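Local coordinates for protein 4-alpha-glucanotransferase (Streptococcus agalactiae, PDB 6M6T) that belongs to the amylomaltases, or disproportionating enzymes, a family of glucanotransferases built on a TIM-barrel fold, at residues R421-P424 with N425-I428; F486-E489 with I490-Y494. One frame throughout, in Å; residues are numbered along the deposited sequence.

Contact 1: R421-P424 with N425-I428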
loop_
_atom_site.group_PDB
_atom_site.type_symbol
_atom_site.label_atom_id
_atom_site.label_comp_id
_atom_site.label_asym_id
_atom_site.label_seq_id
_atom_site.Cartn_x
_atom_site.Cartn_y
_atom_site.Cartn_z
ATOM N N ARG A 421 25.765 6.812 -19.106
ATOM C CA ARG A 421 26.535 8.025 -19.396
ATOM C C ARG A 421 26.678 8.920 -18.162
ATOM O O ARG A 421 26.340 10.105 -18.179
ATOM C CB ARG A 421 25.909 8.805 -20.563
ATOM C CG ARG A 421 25.732 7.988 -21.839
ATOM C CD ARG A 421 27.016 7.240 -22.146
ATOM N NE ARG A 421 28.154 8.141 -22.331
ATOM C CZ ARG A 421 29.425 7.814 -22.087
ATOM N NH1 ARG A 421 29.735 6.601 -21.632
ATOM N NH2 ARG A 421 30.393 8.702 -22.304
ATOM N N ARG A 422 27.206 8.342 -17.083
ATOM C CA ARG A 422 27.396 9.124 -15.869
ATOM C C ARG A 422 28.521 10.129 -16.078
ATOM O O ARG A 422 29.661 9.754 -16.382
ATOM C CB ARG A 422 27.692 8.230 -14.660
ATOM C CG ARG A 422 27.999 9.028 -13.362
ATOM C CD ARG A 422 28.496 8.130 -12.223
ATOM N NE ARG A 422 28.741 8.851 -10.969
ATOM C CZ ARG A 422 28.756 8.283 -9.759
ATOM N NH1 ARG A 422 28.533 6.976 -9.613
ATOM N NH2 ARG A 422 29.003 9.024 -8.685
ATOM N N LEU A 423 28.179 11.402 -15.908
ATOM C CA LEU A 423 29.146 12.486 -15.903
ATOM C C LEU A 423 30.003 12.430 -14.635
ATOM O O LEU A 423 29.491 12.111 -13.560
ATOM C CB LEU A 423 28.401 13.808 -15.963
ATOM C CG LEU A 423 27.816 14.086 -17.342
ATOM C CD1 LEU A 423 26.333 14.375 -17.296
ATOM C CD2 LEU A 423 28.575 15.227 -17.970
ATOM N N PRO A 424 31.301 12.729 -14.728
ATOM C CA PRO A 424 32.118 12.702 -13.502
ATOM C C PRO A 424 31.693 13.808 -12.541
ATOM O O PRO A 424 31.254 14.884 -12.958
ATOM C CB PRO A 424 33.551 12.914 -14.019
ATOM C CG PRO A 424 33.494 12.639 -15.483
ATOM C CD PRO A 424 32.108 13.035 -15.918
ATOM N N ASN A 425 31.805 13.509 -11.232
ATOM C CA ASN A 425 31.403 14.417 -10.141
ATOM C C ASN A 425 29.876 14.528 -10.011
ATOM O O ASN A 425 29.343 15.604 -9.733
ATOM C CB ASN A 425 32.030 15.813 -10.297
ATOM C CG ASN A 425 33.535 15.826 -10.043
ATOM O OD1 ASN A 425 34.077 14.959 -9.343
ATOM N ND2 ASN A 425 34.217 16.822 -10.606
ATOM N N GLU A 426 29.163 13.417 -10.203
ATOM C CA GLU A 426 27.697 13.428 -10.255
ATOM C C GLU A 426 27.141 12.297 -9.397
ATOM O O GLU A 426 27.470 11.119 -9.646
ATOM C CB GLU A 426 27.213 13.303 -11.708
ATOM C CG GLU A 426 25.699 13.522 -11.963
ATOM C CD GLU A 426 25.230 13.082 -13.391
ATOM O OE1 GLU A 426 24.270 13.701 -13.924
ATOM O OE2 GLU A 426 25.810 12.123 -13.972
ATOM N N PRO A 427 26.303 12.584 -8.394
ATOM C CA PRO A 427 25.704 11.486 -7.625
ATOM C C PRO A 427 24.854 10.627 -8.547
ATOM O O PRO A 427 24.112 11.140 -9.380
ATOM C CB PRO A 427 24.856 12.202 -6.559
ATOM C CG PRO A 427 25.237 13.655 -6.634
ATOM C CD PRO A 427 25.732 13.891 -8.022
ATOM N N ILE A 428 24.975 9.306 -8.406
ATOM C CA ILE A 428 24.364 8.422 -9.388
ATOM C C ILE A 428 22.849 8.339 -9.279
ATOM O O ILE A 428 22.211 7.750 -10.157
ATOM C CB ILE A 428 24.986 7.012 -9.305
ATOM C CG1 ILE A 428 24.677 6.241 -10.591
ATOM C CG2 ILE A 428 24.491 6.267 -8.050
ATOM C CD1 ILE A 428 25.695 5.262 -10.962
#
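Arg422 lays its guanidinium against the side of Ile428, which covers one face of the group: CB of Ile428 lies 3.6 Å from NH1 of Arg422, and the two side chains cross at about a right angle. CG of the arginine stands anti to its own backbone N (chi1 176°) and the chain runs on fully extended, which carries the guanidinium across the turn to the backbone of Glu426. There NH2 of Arg422 comes within 2.8 Å of the carbonyl O of Glu426. Glu426 reaches back the other way, its extended chain sliding past that of Arg422, and its OE2 accepts a hydrogen bond from the backbone N of Leu423 at 3.1 Å. That bond is bent, 136° at the hydrogen, and meets the carboxylate from above its plane. CB of Leu423 lies beside the same oxygen. Outside the turn, Arg422 forms a salt bridge with Glu417, on the preceding helix, while Glu426 OE2 has a second, weak hydrogen bond to Thr431. Arg421, the first residue past helix 410-419, closes its last turn in a Schellman motif and Pro427 is the N-cap of helix 428-438; the segment is thus a surface connection between two consecutive helices of this TIM-barrel protein.

Contact 2: F486-E489 with I490-Y494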
loop_
_atom_site.group_PDB
_atom_site.type_symbol
_atom_site.label_atom_id
_atom_site.label_comp_id
_atom_site.label_asym_id
_atom_site.label_seq_id
_atom_site.Cartn_x
_atom_site.Cartn_y
_atom_site.Cartn_z
ATOM N N PHE A 486 15.825 20.030 -9.815
ATOM C CA PHE A 486 16.277 18.847 -10.529
ATOM C C PHE A 486 15.100 18.045 -11.067
ATOM O O PHE A 486 15.102 17.607 -12.232
ATOM C CB PHE A 486 17.126 17.972 -9.610
ATOM C CG PHE A 486 17.399 16.626 -10.185
ATOM C CD1 PHE A 486 18.126 16.500 -11.356
ATOM C CD2 PHE A 486 16.887 15.489 -9.599
ATOM C CE1 PHE A 486 18.364 15.263 -11.911
ATOM C CE2 PHE A 486 17.125 14.251 -10.154
ATOM C CZ PHE A 486 17.857 14.135 -11.314
ATOM N N LEU A 487 14.098 17.805 -10.215
ATOM C CA LEU A 487 12.946 17.031 -10.667
ATOM C C LEU A 487 12.209 17.769 -11.781
ATOM O O LEU A 487 11.868 17.177 -12.811
ATOM C CB LEU A 487 12.003 16.702 -9.498
ATOM C CG LEU A 487 10.722 15.899 -9.806
ATOM C CD1 LEU A 487 11.033 14.623 -10.567
ATOM C CD2 LEU A 487 9.898 15.593 -8.568
ATOM N N LYS A 488 11.971 19.072 -11.606
ATOM C CA LYS A 488 11.317 19.819 -12.679
ATOM C C LYS A 488 12.117 19.730 -13.969
ATOM O O LYS A 488 11.541 19.602 -15.055
ATOM C CB LYS A 488 11.102 21.289 -12.304
ATOM C CG LYS A 488 10.278 22.026 -13.358
ATOM C CD LYS A 488 10.170 23.497 -13.079
ATOM C CE LYS A 488 8.723 23.976 -13.181
ATOM N NZ LYS A 488 8.429 25.137 -12.259
ATOM N N GLU A 489 13.449 19.777 -13.867
ATOM C CA GLU A 489 14.280 19.748 -15.065
ATOM C C GLU A 489 14.118 18.429 -15.810
ATOM O O GLU A 489 13.826 18.426 -17.008
ATOM C CB GLU A 489 15.751 19.991 -14.720
ATOM C CG GLU A 489 16.682 19.890 -15.912
ATOM C CD GLU A 489 18.130 19.778 -15.495
ATOM O OE1 GLU A 489 19.029 19.705 -16.373
ATOM O OE2 GLU A 489 18.365 19.765 -14.269
ATOM N N ILE A 490 14.305 17.298 -15.125
ATOM C CA ILE A 490 14.159 16.034 -15.836
ATOM C C ILE A 490 12.732 15.871 -16.350
ATOM O O ILE A 490 12.502 15.205 -17.373
ATOM C CB ILE A 490 14.592 14.830 -14.973
ATOM C CG1 ILE A 490 13.613 14.585 -13.827
ATOM C CG2 ILE A 490 16.033 14.994 -14.497
ATOM C CD1 ILE A 490 14.194 13.729 -12.788
ATOM N N THR A 491 11.758 16.499 -15.695
ATOM C CA THR A 491 10.399 16.370 -16.202
ATOM C C THR A 491 10.190 17.196 -17.473
ATOM O O THR A 491 9.440 16.776 -18.368
ATOM C CB THR A 491 9.400 16.733 -15.100
ATOM O OG1 THR A 491 9.585 15.853 -13.983
ATOM C CG2 THR A 491 7.984 16.596 -15.592
ATOM N N THR A 492 10.871 18.343 -17.597
ATOM C CA THR A 492 10.750 19.175 -18.803
ATOM C C THR A 492 11.607 18.651 -19.963
ATOM O O THR A 492 11.139 18.572 -21.101
ATOM C CB THR A 492 11.129 20.628 -18.491
ATOM O OG1 THR A 492 10.718 20.964 -17.162
ATOM C CG2 THR A 492 10.443 21.580 -19.458
ATOM N N ILE A 493 12.868 18.316 -19.694
ATOM C CA ILE A 493 13.785 17.867 -20.736
ATOM C C ILE A 493 13.230 16.653 -21.468
ATOM O O ILE A 493 13.349 16.545 -22.690
ATOM C CB ILE A 493 15.167 17.572 -20.122
ATOM C CG1 ILE A 493 15.820 18.875 -19.643
ATOM C CG2 ILE A 493 16.060 16.834 -21.106
ATOM C CD1 ILE A 493 16.432 19.704 -20.750
ATOM N N TYR A 494 12.632 15.710 -20.749
ATOM C CA TYR A 494 12.214 14.467 -21.385
ATOM C C TYR A 494 10.731 14.427 -21.687
ATOM O O TYR A 494 10.195 13.347 -21.952
ATOM C CB TYR A 494 12.613 13.286 -20.533
ATOM C CG TYR A 494 14.094 13.158 -20.466
ATOM C CD1 TYR A 494 14.815 12.808 -21.587
ATOM C CD2 TYR A 494 14.782 13.415 -19.291
ATOM C CE1 TYR A 494 16.186 12.687 -21.550
ATOM C CE2 TYR A 494 16.163 13.300 -19.238
ATOM C CZ TYR A 494 16.860 12.937 -20.377
ATOM O OH TYR A 494 18.234 12.808 -20.352
#
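The carbonyl O of Leu487 is gripped twice by Thr491, by the backbone N at 3.0 Å and by the hydroxyl OG1 at 2.9 Å. The amide bond is the ordinary i to i-4 bond of the helix, whereas the hydroxyl comes from above the carbonyl plane, 39° out of it. One residue on, the carbonyl O of Lys488 is held in the same double fashion by Thr492, whose OG1 lies 2.6 Å from it. In both threonines OG1 is turned back beside the residue's own N (chi1 -60° in Thr491), where it can reach the carbonyl one turn earlier. Next to these bonds, CG2 of Ile490 packs against the Phe486 ring, 3.5 Å from its CE1, while CD1 of Ile490 lies over one face of that ring. This same CD1 also meets CD1 of Leu487, at 4.0 Å, joining the three apolar side chains. Glu489 and Ile493 run side by side in the same direction, CG of the first against CG1 of the second, and the carboxylate of Glu489 goes on to a salt bridge with Arg434. Tyr437, from helix 428-438, touches Ile490 and Thr491. OG1 of Thr491 is also hydrogen-bonded to NE2 of Gln41. Its hydroxyl therefore has partners both within the helix and beyond it, so that a buried polar group is satisfied close to the C-terminal end of helix 481-493, beside apolar side chains that pack on helix 428-438 (Phe486, Ile490) and on barrel strand 6-10 (Leu487, against Val9).

Helix 428-438 connects the two contacts: contact 1 forms the turn that leads into it, and contact 2 lies on helix 481-493, which packs against it. Their centres are about 17 Å apart and their nearest atoms about 6 Å, so they do not touch. Arg434, on helix 428-438, is a shared partner, making a salt bridge with Glu489 of contact 2 and a long, weak ion pair with Glu426 of contact 1. Contact 1 is at the surface, its centre about 33 Å from that of the chain; contact 2, at about 27 Å, is partly buried and also reaches barrel strand 6-10. Neither contact includes a residue of the two glycan pockets.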